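Local coordinates for protein nicotinamide-nucleotide adenylyltransferase NadR family / Ribosylnicotinamide kinase (Lactococcus lactis subsp. cremoris, PDB 6GYE) that binds nicotinamide riboside and probably phosphorylates it, then adenylylates the resulting nucleotide on the way to NAD+, at residues A[180-193]-A[291-303]. Sequence-based numbering, arbitrary orientation.
Sequences SKVVTVMGSASTGK and DERMDLILVIPPI. With NNR (Nicotinamide riboside), chain I; SO4 (sulfate ion), chain F.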
ATOM      1  N   SER A 180       3.107  -3.723  -0.951  1.00 53.53           N
ATOM      2  CA  SER A 180       4.320  -3.692  -1.747  1.00 52.18           C
ATOM      3  C   SER A 180       5.554  -3.738  -0.853  1.00 48.42           C
ATOM      4  O   SER A 180       5.580  -3.141   0.226  1.00 52.53           O
ATOM      5  CB  SER A 180       4.332  -2.440  -2.625  1.00 44.49           C
ATOM      6  OG  SER A 180       5.464  -2.490  -3.446  1.00 60.03           O
ATOM      7  N   LYS A 181       6.562  -4.490  -1.286  1.00 48.85           N
ATOM      8  CA  LYS A 181       7.893  -4.392  -0.704  1.00 48.66           C
ATOM      9  C   LYS A 181       8.654  -3.226  -1.334  1.00 46.76           C
ATOM     10  O   LYS A 181       8.554  -2.983  -2.541  1.00 46.45           O
ATOM     11  CB  LYS A 181       8.644  -5.703  -0.919  1.00 43.59           C
ATOM     12  CG  LYS A 181       8.154  -6.880  -0.034  1.00 51.64           C
ATOM     13  CD  LYS A 181       8.718  -6.789   1.345  1.00 54.09           C
ATOM     14  CE  LYS A 181       8.351  -8.004   2.214  1.00 62.31           C
ATOM     15  NZ  LYS A 181       6.875  -8.089   2.341  1.00 75.44           N
ATOM     16  N   VAL A 182       9.445  -2.524  -0.529  1.00 49.39           N
ATOM     17  CA  VAL A 182      10.117  -1.305  -0.982  1.00 51.23           C
ATOM     18  C   VAL A 182      11.585  -1.371  -0.564  1.00 50.92           C
ATOM     19  O   VAL A 182      11.890  -1.518   0.625  1.00 52.18           O
ATOM     20  CB  VAL A 182       9.437  -0.040  -0.421  1.00 51.96           C
ATOM     21  CG1 VAL A 182      10.174   1.240  -0.849  1.00 44.38           C
ATOM     22  CG2 VAL A 182       7.962   0.027  -0.848  1.00 46.14           C
ATOM     23  N   VAL A 183      12.484  -1.264  -1.541  1.00 48.34           N
ATOM     24  CA  VAL A 183      13.930  -1.205  -1.332  1.00 48.28           C
ATOM     25  C   VAL A 183      14.406   0.177  -1.750  1.00 52.80           C
ATOM     26  O   VAL A 183      14.196   0.582  -2.899  1.00 54.87           O
ATOM     27  CB  VAL A 183      14.658  -2.272  -2.168  1.00 46.34           C
ATOM     28  CG1 VAL A 183      16.165  -2.204  -1.933  1.00 42.78           C
ATOM     29  CG2 VAL A 183      14.107  -3.637  -1.896  1.00 44.46           C
ATOM     30  N   THR A 184      15.083   0.882  -0.846  1.00 49.54           N
ATOM     31  CA  THR A 184      15.575   2.226  -1.124  1.00 50.32           C
ATOM     32  C   THR A 184      17.094   2.233  -1.076  1.00 48.78           C
ATOM     33  O   THR A 184      17.689   1.707  -0.132  1.00 55.74           O
ATOM     34  CB  THR A 184      15.014   3.239  -0.117  1.00 52.84           C
ATOM     35  OG1 THR A 184      13.583   3.216  -0.154  1.00 53.23           O
ATOM     36  CG2 THR A 184      15.499   4.646  -0.461  1.00 44.54           C
ATOM     37  N   VAL A 185      17.719   2.831  -2.079  1.00 47.78           N
ATOM     38  CA  VAL A 185      19.175   2.931  -2.139  1.00 52.15           C
ATOM     39  C   VAL A 185      19.590   4.345  -1.749  1.00 51.83           C
ATOM     40  O   VAL A 185      18.989   5.327  -2.194  1.00 59.73           O
ATOM     41  CB  VAL A 185      19.700   2.562  -3.540  1.00 51.41           C
ATOM     42  CG1 VAL A 185      21.200   2.717  -3.588  1.00 44.70           C
ATOM     43  CG2 VAL A 185      19.277   1.143  -3.919  1.00 45.43           C
ATOM     44  N   MET A 186      20.615   4.451  -0.919  1.00 45.85           N
ATOM     45  CA  MET A 186      21.090   5.723  -0.386  1.00 48.63           C
ATOM     46  C   MET A 186      22.610   5.803  -0.498  1.00 53.57           C
ATOM     47  O   MET A 186      23.311   4.799  -0.326  1.00 59.84           O
ATOM     48  CB  MET A 186      20.664   5.901   1.092  1.00 46.06           C
ATOM     49  CG  MET A 186      19.149   5.837   1.345  1.00 45.72           C
ATOM     50  SD  MET A 186      18.749   6.226   3.077  1.00 54.22           S
ATOM     51  CE  MET A 186      16.964   5.983   3.079  1.00 47.38           C
ATOM     52  N   GLY A 187      23.122   6.993  -0.774  1.00 58.70           N
ATOM     53  CA  GLY A 187      24.556   7.170  -0.904  1.00 65.31           C
ATOM     54  C   GLY A 187      24.879   8.533  -1.466  1.00 70.62           C
ATOM     55  O   GLY A 187      24.005   9.262  -1.947  1.00 72.98           O
ATOM     56  N   SER A 188      26.166   8.871  -1.399  1.00 75.63           N
ATOM     57  CA  SER A 188      26.658  10.127  -1.954  1.00 78.05           C
ATOM     58  C   SER A 188      26.507  10.128  -3.472  1.00 77.83           C
ATOM     59  O   SER A 188      26.260   9.099  -4.103  1.00 70.17           O
ATOM     60  CB  SER A 188      28.134  10.332  -1.619  1.00 80.19           C
ATOM     61  OG  SER A 188      28.409  10.068  -0.255  1.00 92.21           O
ATOM     62  N   ALA A 189      26.702  11.298  -4.066  1.00 83.82           N
ATOM     63  CA  ALA A 189      26.722  11.397  -5.517  1.00 83.58           C
ATOM     64  C   ALA A 189      27.968  10.729  -6.094  1.00 78.16           C
ATOM     65  O   ALA A 189      29.039  10.717  -5.475  1.00 82.91           O
ATOM     66  CB  ALA A 189      26.673  12.856  -5.946  1.00 87.43           C
ATOM     67  N   SER A 190      27.806  10.149  -7.290  1.00 62.31           N
ATOM     68  CA  SER A 190      28.896   9.536  -8.062  1.00 68.88           C
ATOM     69  C   SER A 190      29.475   8.309  -7.368  1.00 80.42           C
ATOM     70  O   SER A 190      30.681   8.068  -7.432  1.00 87.48           O
ATOM     71  CB  SER A 190      30.023  10.535  -8.357  1.00 74.82           C
ATOM     72  OG  SER A 190      29.545  11.703  -8.999  1.00 87.50           O
ATOM     73  N   THR A 191      28.633   7.527  -6.693  1.00 81.31           N
ATOM     74  CA  THR A 191      29.090   6.271  -6.105  1.00 80.47           C
ATOM     75  C   THR A 191      28.463   5.056  -6.775  1.00 75.63           C
ATOM     76  O   THR A 191      28.655   3.934  -6.294  1.00 70.94           O
ATOM     77  CB  THR A 191      28.835   6.232  -4.593  1.00 83.87           C
ATOM     78  OG1 THR A 191      27.462   6.525  -4.309  1.00 83.22           O
ATOM     79  CG2 THR A 191      29.700   7.261  -3.895  1.00 87.93           C
ATOM     80  N   GLY A 192      27.714   5.251  -7.863  1.00 70.11           N
ATOM     81  CA  GLY A 192      27.108   4.143  -8.578  1.00 49.91           C
ATOM     82  C   GLY A 192      25.710   3.758  -8.142  1.00 57.41           C
ATOM     83  O   GLY A 192      25.272   2.648  -8.475  1.00 59.35           O
ATOM     84  N   LYS A 193      24.992   4.633  -7.412  1.00 54.13           N
ATOM     85  CA  LYS A 193      23.618   4.327  -7.014  1.00 54.80           C
ATOM     86  C   LYS A 193      22.770   3.982  -8.218  1.00 53.33           C
ATOM     87  O   LYS A 193      22.052   2.979  -8.222  1.00 61.01           O
ATOM     88  CB  LYS A 193      22.964   5.504  -6.275  1.00 53.37           C
ATOM     89  CG  LYS A 193      23.505   5.810  -4.914  1.00 66.39           C
ATOM     90  CD  LYS A 193      23.613   7.317  -4.580  1.00 74.69           C
ATOM     91  CE  LYS A 193      22.459   8.222  -4.984  1.00 68.60           C
ATOM     92  NZ  LYS A 193      22.093   8.362  -6.438  1.00 77.19           N
ATOM     93  N   ASP A 291       5.711   9.520   5.763  1.00 61.59           N
ATOM     94  CA  ASP A 291       4.895   8.851   4.760  1.00 64.23           C
ATOM     95  C   ASP A 291       5.655   7.788   3.993  1.00 63.20           C
ATOM     96  O   ASP A 291       5.106   7.223   3.044  1.00 74.02           O
ATOM     97  CB  ASP A 291       4.335   9.857   3.750  1.00 64.35           C
ATOM     98  CG  ASP A 291       3.269  10.738   4.336  1.00 81.61           C
ATOM     99  OD1 ASP A 291       2.716  10.381   5.397  1.00 90.56           O
ATOM    100  OD2 ASP A 291       2.980  11.791   3.727  1.00 82.56           O
ATOM    101  N   GLU A 292       6.916   7.556   4.323  1.00 60.02           N
ATOM    102  CA  GLU A 292       7.715   6.566   3.620  1.00 57.83           C
ATOM    103  C   GLU A 292       7.611   5.210   4.302  1.00 61.93           C
ATOM    104  O   GLU A 292       7.590   5.118   5.532  1.00 63.60           O
ATOM    105  CB  GLU A 292       9.171   7.013   3.545  1.00 52.04           C
ATOM    106  CG  GLU A 292       9.353   8.319   2.784  1.00 52.29           C
ATOM    107  CD  GLU A 292      10.817   8.664   2.566  1.00 57.50           C
ATOM    108  OE1 GLU A 292      11.659   7.821   2.938  1.00 60.70           O
ATOM    109  OE2 GLU A 292      11.124   9.753   2.016  1.00 59.44           O
ATOM    110  N   ARG A 293       7.512   4.163   3.491  1.00 60.44           N
ATOM    111  CA  ARG A 293       7.508   2.787   3.969  1.00 60.16           C
ATOM    112  C   ARG A 293       8.686   2.095   3.309  1.00 59.63           C
ATOM    113  O   ARG A 293       8.676   1.895   2.096  1.00 64.21           O
ATOM    114  CB  ARG A 293       6.205   2.067   3.613  1.00 67.39           C
ATOM    115  CG  ARG A 293       4.943   2.865   3.792  1.00 74.34           C
ATOM    116  CD  ARG A 293       4.378   2.677   5.170  1.00 88.71           C
ATOM    117  NE  ARG A 293       3.205   3.514   5.408  1.00101.56           N
ATOM    118  CZ  ARG A 293       3.248   4.715   5.975  1.00 98.05           C
ATOM    119  NH1 ARG A 293       4.414   5.227   6.349  1.00 89.42           N
ATOM    120  NH2 ARG A 293       2.130   5.405   6.163  1.00100.04           N
ATOM    121  N   MET A 294       9.681   1.692   4.093  1.00 61.31           N
ATOM    122  CA  MET A 294      10.856   1.018   3.556  1.00 59.44           C
ATOM    123  C   MET A 294      11.047  -0.326   4.237  1.00 59.15           C
ATOM    124  O   MET A 294      10.957  -0.428   5.465  1.00 61.43           O
ATOM    125  CB  MET A 294      12.104   1.885   3.719  1.00 55.32           C
ATOM    126  CG  MET A 294      12.045   3.119   2.826  1.00 54.66           C
ATOM    127  SD  MET A 294      13.385   4.267   3.105  1.00 60.98           S
ATOM    128  CE  MET A 294      12.962   4.921   4.712  1.00 58.98           C
ATOM    129  N   ASP A 295      11.307  -1.356   3.438  1.00 49.68           N
ATOM    130  CA  ASP A 295      11.586  -2.675   3.985  1.00 56.66           C
ATOM    131  C   ASP A 295      13.072  -2.953   4.056  1.00 57.66           C
ATOM    132  O   ASP A 295      13.520  -3.661   4.958  1.00 58.75           O
ATOM    133  CB  ASP A 295      10.906  -3.769   3.144  1.00 49.81           C
ATOM    134  CG  ASP A 295       9.398  -3.626   3.117  1.00 57.17           C
ATOM    135  OD1 ASP A 295       8.737  -3.983   4.117  1.00 71.82           O
ATOM    136  OD2 ASP A 295       8.863  -3.128   2.104  1.00 59.21           O
ATOM    137  N   LEU A 296      13.841  -2.369   3.147  1.00 54.65           N
ATOM    138  CA  LEU A 296      15.273  -2.601   3.072  1.00 53.51           C
ATOM    139  C   LEU A 296      15.915  -1.316   2.586  1.00 52.57           C
ATOM    140  O   LEU A 296      15.444  -0.738   1.605  1.00 53.97           O
ATOM    141  CB  LEU A 296      15.601  -3.749   2.111  1.00 49.28           C
ATOM    142  CG  LEU A 296      17.090  -3.864   1.787  1.00 56.43           C
ATOM    143  CD1 LEU A 296      17.864  -4.221   3.065  1.00 56.42           C
ATOM    144  CD2 LEU A 296      17.354  -4.875   0.669  1.00 51.45           C
ATOM    145  N   ILE A 297      16.970  -0.879   3.272  1.00 51.14           N
ATOM    146  CA  ILE A 297      17.713   0.325   2.932  1.00 51.43           C
ATOM    147  C   ILE A 297      19.152  -0.080   2.622  1.00 56.17           C
ATOM    148  O   ILE A 297      19.890  -0.524   3.512  1.00 56.32           O
ATOM    149  CB  ILE A 297      17.657   1.355   4.069  1.00 57.57           C
ATOM    150  CG1 ILE A 297      16.210   1.813   4.289  1.00 53.95           C
ATOM    151  CG2 ILE A 297      18.560   2.558   3.766  1.00 50.82           C
ATOM    152  CD1 ILE A 297      15.983   2.513   5.641  1.00 53.34           C
ATOM    153  N   LEU A 298      19.556   0.082   1.371  1.00 51.76           N
ATOM    154  CA  LEU A 298      20.908  -0.234   0.923  1.00 52.67           C
ATOM    155  C   LEU A 298      21.750   1.038   0.917  1.00 54.13           C
ATOM    156  O   LEU A 298      21.439   1.984   0.189  1.00 54.70           O
ATOM    157  CB  LEU A 298      20.881  -0.847  -0.479  1.00 47.41           C
ATOM    158  CG  LEU A 298      20.205  -2.216  -0.547  1.00 49.61           C
ATOM    159  CD1 LEU A 298      20.012  -2.660  -1.966  1.00 43.38           C
ATOM    160  CD2 LEU A 298      21.011  -3.248   0.210  1.00 48.90           C
ATOM    161  N   VAL A 299      22.824   1.056   1.703  1.00 48.26           N
ATOM    162  CA  VAL A 299      23.687   2.225   1.816  1.00 53.28           C
ATOM    163  C   VAL A 299      24.991   1.917   1.098  1.00 61.34           C
ATOM    164  O   VAL A 299      25.656   0.926   1.418  1.00 58.09           O
ATOM    165  CB  VAL A 299      23.947   2.599   3.284  1.00 55.75           C
ATOM    166  CG1 VAL A 299      24.983   3.705   3.377  1.00 54.74           C
ATOM    167  CG2 VAL A 299      22.643   3.020   3.960  1.00 50.32           C
ATOM    168  N   ILE A 300      25.365   2.760   0.138  1.00 63.41           N
ATOM    169  CA  ILE A 300      26.654   2.643  -0.541  1.00 64.46           C
ATOM    170  C   ILE A 300      27.656   3.512   0.219  1.00 66.47           C
ATOM    171  O   ILE A 300      27.552   4.747   0.166  1.00 71.28           O
ATOM    172  CB  ILE A 300      26.557   3.062  -2.010  1.00 61.50           C
ATOM    173  CG1 ILE A 300      25.499   2.227  -2.738  1.00 52.97           C
ATOM    174  CG2 ILE A 300      27.926   2.953  -2.670  1.00 66.50           C
ATOM    175  CD1 ILE A 300      25.322   2.617  -4.215  1.00 55.57           C
ATOM    176  N   PRO A 301      28.644   2.926   0.885  1.00 72.59           N
ATOM    177  CA  PRO A 301      29.572   3.712   1.689  1.00 77.70           C
ATOM    178  C   PRO A 301      30.671   4.288   0.822  1.00 84.07           C
ATOM    179  O   PRO A 301      30.928   3.793  -0.284  1.00 83.82           O
ATOM    180  CB  PRO A 301      30.127   2.681   2.678  1.00 76.44           C
ATOM    181  CG  PRO A 301      30.128   1.430   1.880  1.00 73.76           C
ATOM    182  CD  PRO A 301      28.924   1.486   0.983  1.00 71.88           C
ATOM    183  N   PRO A 302      31.335   5.343   1.281  1.00 94.96           N
ATOM    184  CA  PRO A 302      32.414   5.929   0.479  1.00105.84           C
ATOM    185  C   PRO A 302      33.648   5.040   0.513  1.00114.36           C
ATOM    186  O   PRO A 302      34.158   4.707   1.583  1.00119.68           O
ATOM    187  CB  PRO A 302      32.659   7.278   1.162  1.00109.30           C
ATOM    188  CG  PRO A 302      32.286   7.015   2.594  1.00107.19           C
ATOM    189  CD  PRO A 302      31.070   6.123   2.503  1.00 98.60           C
ATOM    190  N   ILE A 303      34.096   4.611  -0.665  1.00120.30           N
ATOM    191  CA  ILE A 303      35.445   4.093  -0.843  1.00133.01           C
ATOM    192  C   ILE A 303      36.011   4.698  -2.120  1.00147.07           C
ATOM    193  O   ILE A 303      35.275   5.129  -3.011  1.00147.38           O
ATOM    194  CB  ILE A 303      35.499   2.550  -0.887  1.00124.41           C
ATOM    195  CG1 ILE A 303      36.866   2.051  -0.396  1.00120.39           C
ATOM    196  CG2 ILE A 303      35.191   2.035  -2.291  1.00118.78           C
ATOM    197  CD1 ILE A 303      37.321   2.664   0.931  1.00115.14           C
TER
HETATM  198  O2R NNR I 407       2.329   6.723  -2.813  1.00123.74           O
HETATM  199  C2R NNR I 407       2.498   6.001  -1.585  1.00128.62           C
HETATM  200  C3R NNR I 407       1.229   5.965  -0.743  1.00136.46           C
HETATM  201  O3R NNR I 407       0.139   6.669  -1.352  1.00135.39           O
HETATM  202  C4R NNR I 407       1.584   6.616   0.585  1.00135.26           C
HETATM  203  C5R NNR I 407       1.374   5.654   1.746  1.00124.29           C
HETATM  204  O5R NNR I 407       1.761   6.290   2.969  1.00117.82           O
HETATM  205  O4R NNR I 407       2.957   7.011   0.529  1.00135.60           O
HETATM  206  C1R NNR I 407       3.554   6.683  -0.729  1.00125.15           C
HETATM  207  N1  NNR I 407       4.683   5.775  -0.520  1.00110.23           N
HETATM  208  C2  NNR I 407       5.933   6.255  -0.554  1.00 95.13           C
HETATM  209  C6  NNR I 407       4.451   4.474  -0.299  1.00107.57           C
HETATM  210  C5  NNR I 407       5.504   3.588  -0.098  1.00 94.80           C
HETATM  211  C4  NNR I 407       6.808   4.061  -0.127  1.00 85.89           C
HETATM  212  C3  NNR I 407       7.022   5.413  -0.358  1.00 92.92           C
HETATM  213  C7  NNR I 407       8.416   5.962  -0.398  1.00 99.30           C
HETATM  214  O7  NNR I 407       8.637   6.993  -1.011  1.00 82.61           O
HETATM  215  N7  NNR I 407       9.384   5.305   0.241  1.00101.54           N
HETATM  216  S   SO4 F 404      25.379   7.934  -8.699  1.00 75.13           S
HETATM  217  O1  SO4 F 404      26.318   7.402  -9.693  1.00 73.73           O
HETATM  218  O2  SO4 F 404      25.382   9.391  -8.696  1.00 82.64           O
HETATM  219  O3  SO4 F 404      24.007   7.545  -8.994  1.00 71.45           O
HETATM  220  O4  SO4 F 404      25.816   7.434  -7.403  1.00 76.23           O
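With CG set anti to its own carbonyl carbon (chi1 -61°), D295 swings its carboxylate onto the start of strand 181-187, where OD2 takes the amide N of V182 at 2.8 Å on its anti lone pair. The grip is mutual: V182 O accepts from the amide N of both D295 and L296, while the carboxylate crosses the K181 chain at about a right angle, with K181 CD 3.7 Å from D295 CG. Were an alanine here, the V182 amide would probably be left without its carboxylate acceptor and K181 CD without the group it packs across.

Beyond it the strands run parallel: T184 and M186 each donate through N, to L296 O and L298 O, and accept through O, from L298 N and, at 2.9 Å from M186 O, I300 N. On one face V183 CG1 touches both L296 and L298. On the other, M186, extended beyond CG, brings SD to 3.7 Å from I297 CG2 and meets M294 tip to tip; T184 OG1, buried there without a polar partner, lies 3.4 Å from M294 SD.

I300 CD1 then packs 3.7 Å from K193 CG, against the loop whose backbone amides from S190 to K193 hold a sulfate, as in a P-loop. At the far end R293 and E292 border nicotinamide riboside. This central pair of a P-loop kinase-like sheet thus ties the riboside pocket to a probable phosphate site, through apolar faces and a polar backbone seam.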